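Local atomic coordinates of xylan esterase 1 (Thermoanaerobacterium sp. 'JW/SL YS485', PDB entry 3FCY), a protein that probably hydrolyses carboxylic esters, removing acetyl groups from xylan as a carbohydrate esterase of the CE7 family with an alpha/beta-hydrolase fold. Residues 75-87 / 94-106. Residues are numbered along the deposited sequence; the frame is centred on the assembly and turned at random.
Sequences FQVSFAECYDLYF and RIHAKYIKPKTEG
Ile95 CB lies over one face of the Phe87 ring, offset toward its rim and 3.6 Å from the centroid, a CH-pi contact at one end of the antiparallel beta hairpin formed by strands 80-88 and 94-102 of the alpha/beta-hydrolase sheet. With CG wedged between its backbone N and carbonyl carbon (chi1 69°), Phe87 turns its ring across Ile95, and helix 176-192 packs against both side chains. The Arg94 guanidinium lays one face over Tyr86 O and the Phe87 backbone N, while NH1 is hydrogen-bonded to Thr88 OG1 and NH2 to the backbone oxygen of Lys67.

The imidazole of His96 is met at its edge by Tyr86 CE2, with His96 CD2 3.4 Å from that atom; the two rings are oblique, their planes 57° apart. In the plane of the same imidazole, His96 NE2 donates an almost straight bond to Asp84 OD2 (3.0 Å), arriving from above the carboxylate plane. The swing of His96 CG away from its own backbone N (chi1 169°) carries the ring across toward strand 80-88, and ND1 bonds Asp141 OD2. Replacing His96 by a leucine is likely to leave the Asp84 and Asp141 carboxylates without the imidazole that links them.

On the face carrying Phe87 and Ile95, Tyr83 and Tyr99 lie side by side and point the same way, their CD2 atoms 3.8 Å apart; the Tyr99 hydroxyl is hydrogen-bonded to Glu196. Paired backbone bonds at Glu81-Lys101, Tyr83-Tyr99, Leu85-Ala97 and Phe87-Ile95 join the strands, and strands 69-72 and 136-140 flank the pair. Back on the face of His96, Lys98 NZ bonds the backbone oxygen of Gly122, and one water links it to Asp84, donating to Asp84 OD2 at 3.0 Å and accepting from Lys98 NZ at 2.9 Å.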
# COMPACT_ATOMS: atom_id res chain seq x y z
N PHE A 75 -3.14 -37.43 -17.46
CA PHE A 75 -4.44 -37.23 -16.84
C PHE A 75 -5.45 -38.03 -17.67
O PHE A 75 -5.64 -37.76 -18.85
CB PHE A 75 -4.84 -35.75 -16.86
CG PHE A 75 -6.17 -35.47 -16.20
CD1 PHE A 75 -6.25 -35.20 -14.84
CD2 PHE A 75 -7.35 -35.50 -16.94
CE1 PHE A 75 -7.48 -34.95 -14.22
CE2 PHE A 75 -8.59 -35.26 -16.34
CZ PHE A 75 -8.65 -34.99 -14.97
N GLN A 76 -6.10 -39.01 -17.04
CA GLN A 76 -7.06 -39.85 -17.75
C GLN A 76 -8.37 -40.08 -17.01
O GLN A 76 -8.39 -40.27 -15.79
CB GLN A 76 -6.43 -41.21 -18.05
CG GLN A 76 -5.28 -41.17 -19.04
CD GLN A 76 -5.74 -40.77 -20.42
OE1 GLN A 76 -6.71 -41.32 -20.95
NE2 GLN A 76 -5.04 -39.82 -21.03
N VAL A 77 -9.47 -40.06 -17.75
CA VAL A 77 -10.80 -40.31 -17.21
C VAL A 77 -11.41 -41.38 -18.11
O VAL A 77 -10.99 -41.55 -19.25
CB VAL A 77 -11.69 -39.05 -17.22
CG1 VAL A 77 -11.18 -38.05 -16.19
CG2 VAL A 77 -11.72 -38.44 -18.61
N SER A 78 -12.40 -42.10 -17.60
CA SER A 78 -13.03 -43.18 -18.37
C SER A 78 -14.05 -42.73 -19.40
O SER A 78 -14.33 -43.46 -20.35
CB SER A 78 -13.69 -44.18 -17.41
OG SER A 78 -14.73 -43.56 -16.66
N PHE A 79 -14.59 -41.52 -19.23
CA PHE A 79 -15.62 -41.02 -20.14
C PHE A 79 -15.14 -40.11 -21.27
O PHE A 79 -15.95 -39.55 -22.01
CB PHE A 79 -16.70 -40.30 -19.33
CG PHE A 79 -16.16 -39.19 -18.48
CD1 PHE A 79 -16.06 -37.90 -18.98
CD2 PHE A 79 -15.74 -39.44 -17.18
CE1 PHE A 79 -15.55 -36.88 -18.20
CE2 PHE A 79 -15.22 -38.43 -16.39
CZ PHE A 79 -15.13 -37.14 -16.90
N ALA A 80 -13.83 -39.96 -21.40
CA ALA A 80 -13.28 -39.12 -22.46
C ALA A 80 -11.80 -39.41 -22.68
O ALA A 80 -11.15 -40.05 -21.85
CB ALA A 80 -13.47 -37.65 -22.12
N GLU A 81 -11.29 -38.95 -23.82
CA GLU A 81 -9.88 -39.12 -24.16
C GLU A 81 -9.19 -37.78 -23.98
O GLU A 81 -9.60 -36.77 -24.57
CB GLU A 81 -9.73 -39.60 -25.61
CG GLU A 81 -10.16 -41.04 -25.85
CD GLU A 81 -9.44 -42.01 -24.93
OE1 GLU A 81 -8.20 -41.92 -24.81
OE2 GLU A 81 -10.12 -42.87 -24.32
N CYS A 82 -8.14 -37.76 -23.17
CA CYS A 82 -7.39 -36.53 -22.92
C CYS A 82 -6.05 -36.59 -23.65
O CYS A 82 -5.21 -37.44 -23.35
CB CYS A 82 -7.16 -36.34 -21.42
SG CYS A 82 -8.69 -36.09 -20.49
N TYR A 83 -5.87 -35.67 -24.60
CA TYR A 83 -4.65 -35.62 -25.39
C TYR A 83 -3.95 -34.27 -25.36
O TYR A 83 -4.59 -33.22 -25.25
CB TYR A 83 -4.96 -35.91 -26.87
CG TYR A 83 -5.60 -37.24 -27.17
CD1 TYR A 83 -4.88 -38.43 -27.01
CD2 TYR A 83 -6.90 -37.31 -27.64
CE1 TYR A 83 -5.45 -39.66 -27.33
CE2 TYR A 83 -7.49 -38.54 -27.96
CZ TYR A 83 -6.76 -39.70 -27.80
OH TYR A 83 -7.33 -40.91 -28.12
N ASP A 84 -2.63 -34.32 -25.46
CA ASP A 84 -1.82 -33.12 -25.55
C ASP A 84 -1.66 -33.00 -27.06
O ASP A 84 -1.11 -33.89 -27.71
CB ASP A 84 -0.46 -33.33 -24.87
CG ASP A 84 -0.54 -33.16 -23.37
OD1 ASP A 84 -0.06 -34.05 -22.64
OD2 ASP A 84 -1.08 -32.13 -22.92
N LEU A 85 -2.19 -31.92 -27.62
CA LEU A 85 -2.13 -31.70 -29.05
C LEU A 85 -1.05 -30.68 -29.42
O LEU A 85 -0.94 -29.63 -28.78
CB LEU A 85 -3.50 -31.23 -29.55
CG LEU A 85 -3.70 -30.97 -31.05
CD1 LEU A 85 -5.20 -30.94 -31.36
CD2 LEU A 85 -3.04 -29.66 -31.45
N TYR A 86 -0.26 -31.01 -30.43
CA TYR A 86 0.79 -30.12 -30.90
C TYR A 86 0.68 -29.90 -32.39
O TYR A 86 0.42 -30.83 -33.14
CB TYR A 86 2.18 -30.70 -30.61
CG TYR A 86 2.42 -31.04 -29.16
CD1 TYR A 86 1.98 -32.25 -28.64
CD2 TYR A 86 3.09 -30.15 -28.32
CE1 TYR A 86 2.19 -32.58 -27.31
CE2 TYR A 86 3.31 -30.47 -26.98
CZ TYR A 86 2.86 -31.69 -26.49
OH TYR A 86 3.07 -32.01 -25.17
N PHE A 87 0.86 -28.66 -32.81
CA PHE A 87 0.82 -28.34 -34.23
C PHE A 87 1.82 -27.22 -34.51
O PHE A 87 2.17 -26.46 -33.61
CB PHE A 87 -0.59 -27.92 -34.68
CG PHE A 87 -1.05 -26.60 -34.12
CD1 PHE A 87 -1.62 -26.51 -32.86
CD2 PHE A 87 -0.94 -25.44 -34.89
CE1 PHE A 87 -2.09 -25.29 -32.37
CE2 PHE A 87 -1.40 -24.21 -34.40
CZ PHE A 87 -1.98 -24.14 -33.14
N ARG A 94 6.17 -24.59 -32.55
CA ARG A 94 5.38 -25.75 -32.17
C ARG A 94 4.39 -25.28 -31.10
O ARG A 94 4.79 -24.91 -30.00
CB ARG A 94 6.30 -26.84 -31.61
CG ARG A 94 5.71 -28.24 -31.61
CD ARG A 94 5.40 -28.73 -33.02
NE ARG A 94 4.96 -30.12 -33.01
CZ ARG A 94 4.22 -30.69 -33.96
NH1 ARG A 94 3.83 -29.98 -35.01
NH2 ARG A 94 3.87 -31.96 -33.85
N ILE A 95 3.10 -25.29 -31.43
CA ILE A 95 2.06 -24.84 -30.50
C ILE A 95 1.41 -26.00 -29.76
O ILE A 95 1.23 -27.09 -30.31
CB ILE A 95 0.95 -24.07 -31.26
CG1 ILE A 95 1.57 -23.03 -32.20
CG2 ILE A 95 0.02 -23.37 -30.27
CD1 ILE A 95 2.43 -21.98 -31.51
N HIS A 96 1.05 -25.76 -28.50
CA HIS A 96 0.43 -26.79 -27.68
C HIS A 96 -0.96 -26.41 -27.19
O HIS A 96 -1.25 -25.23 -26.94
CB HIS A 96 1.32 -27.14 -26.48
CG HIS A 96 0.65 -28.00 -25.45
ND1 HIS A 96 -0.12 -27.47 -24.43
CD2 HIS A 96 0.63 -29.34 -25.29
CE1 HIS A 96 -0.59 -28.46 -23.69
NE2 HIS A 96 -0.15 -29.60 -24.19
N ALA A 97 -1.82 -27.41 -27.07
CA ALA A 97 -3.18 -27.21 -26.59
C ALA A 97 -3.69 -28.51 -25.97
O ALA A 97 -3.37 -29.60 -26.46
CB ALA A 97 -4.10 -26.80 -27.74
N LYS A 98 -4.44 -28.39 -24.89
CA LYS A 98 -5.04 -29.56 -24.26
C LYS A 98 -6.18 -29.91 -25.20
O LYS A 98 -6.77 -29.03 -25.82
CB LYS A 98 -5.60 -29.21 -22.87
CG LYS A 98 -4.55 -29.14 -21.77
CD LYS A 98 -5.21 -28.83 -20.42
CE LYS A 98 -4.24 -29.06 -19.26
NZ LYS A 98 -3.01 -28.23 -19.39
N TYR A 99 -6.48 -31.20 -25.32
CA TYR A 99 -7.55 -31.66 -26.20
C TYR A 99 -8.30 -32.81 -25.53
O TYR A 99 -7.74 -33.88 -25.30
CB TYR A 99 -6.94 -32.10 -27.54
CG TYR A 99 -7.85 -32.87 -28.49
CD1 TYR A 99 -9.19 -32.51 -28.67
CD2 TYR A 99 -7.35 -33.92 -29.26
CE1 TYR A 99 -10.01 -33.18 -29.59
CE2 TYR A 99 -8.14 -34.59 -30.19
CZ TYR A 99 -9.47 -34.22 -30.35
OH TYR A 99 -10.24 -34.88 -31.28
N ILE A 100 -9.56 -32.55 -25.20
CA ILE A 100 -10.40 -33.55 -24.54
C ILE A 100 -11.56 -33.92 -25.47
O ILE A 100 -12.33 -33.06 -25.90
CB ILE A 100 -10.98 -33.01 -23.21
CG1 ILE A 100 -9.85 -32.41 -22.37
CG2 ILE A 100 -11.65 -34.15 -22.45
CD1 ILE A 100 -10.33 -31.70 -21.11
N LYS A 101 -11.66 -35.21 -25.76
CA LYS A 101 -12.68 -35.72 -26.65
C LYS A 101 -13.60 -36.68 -25.90
O LYS A 101 -13.15 -37.67 -25.33
CB LYS A 101 -12.00 -36.45 -27.81
CG LYS A 101 -12.94 -37.04 -28.85
CD LYS A 101 -12.15 -37.84 -29.87
CE LYS A 101 -13.07 -38.51 -30.88
NZ LYS A 101 -12.31 -39.34 -31.85
N PRO A 102 -14.91 -36.38 -25.88
CA PRO A 102 -15.86 -37.25 -25.18
C PRO A 102 -15.99 -38.60 -25.89
O PRO A 102 -15.90 -38.67 -27.12
CB PRO A 102 -17.16 -36.44 -25.22
CG PRO A 102 -17.06 -35.72 -26.52
CD PRO A 102 -15.61 -35.26 -26.54
N LYS A 103 -16.20 -39.66 -25.12
CA LYS A 103 -16.36 -40.98 -25.70
C LYS A 103 -17.81 -41.19 -26.10
O LYS A 103 -18.54 -41.97 -25.49
CB LYS A 103 -15.95 -42.07 -24.70
CG LYS A 103 -14.45 -42.27 -24.53
CD LYS A 103 -14.20 -43.47 -23.63
CE LYS A 103 -12.72 -43.78 -23.46
NZ LYS A 103 -12.53 -44.97 -22.58
N THR A 104 -18.24 -40.46 -27.13
CA THR A 104 -19.60 -40.56 -27.63
C THR A 104 -19.52 -40.75 -29.14
O THR A 104 -18.50 -40.45 -29.75
CB THR A 104 -20.41 -39.28 -27.34
OG1 THR A 104 -19.79 -38.16 -28.00
CG2 THR A 104 -20.45 -39.01 -25.84
N GLU A 105 -20.60 -41.26 -29.73
CA GLU A 105 -20.62 -41.49 -31.17
C GLU A 105 -21.10 -40.23 -31.89
O GLU A 105 -21.79 -39.40 -31.31
CB GLU A 105 -21.56 -42.66 -31.50
CG GLU A 105 -21.32 -43.91 -30.66
CD GLU A 105 -19.98 -44.56 -30.94
OE1 GLU A 105 -19.57 -45.45 -30.16
OE2 GLU A 105 -19.33 -44.19 -31.94
N GLY A 106 -20.72 -40.09 -33.16
CA GLY A 106 -21.14 -38.95 -33.96
C GLY A 106 -20.44 -37.63 -33.72
O GLY A 106 -19.67 -37.47 -32.77
O HOH W 1 -1.27 -30.17 -20.65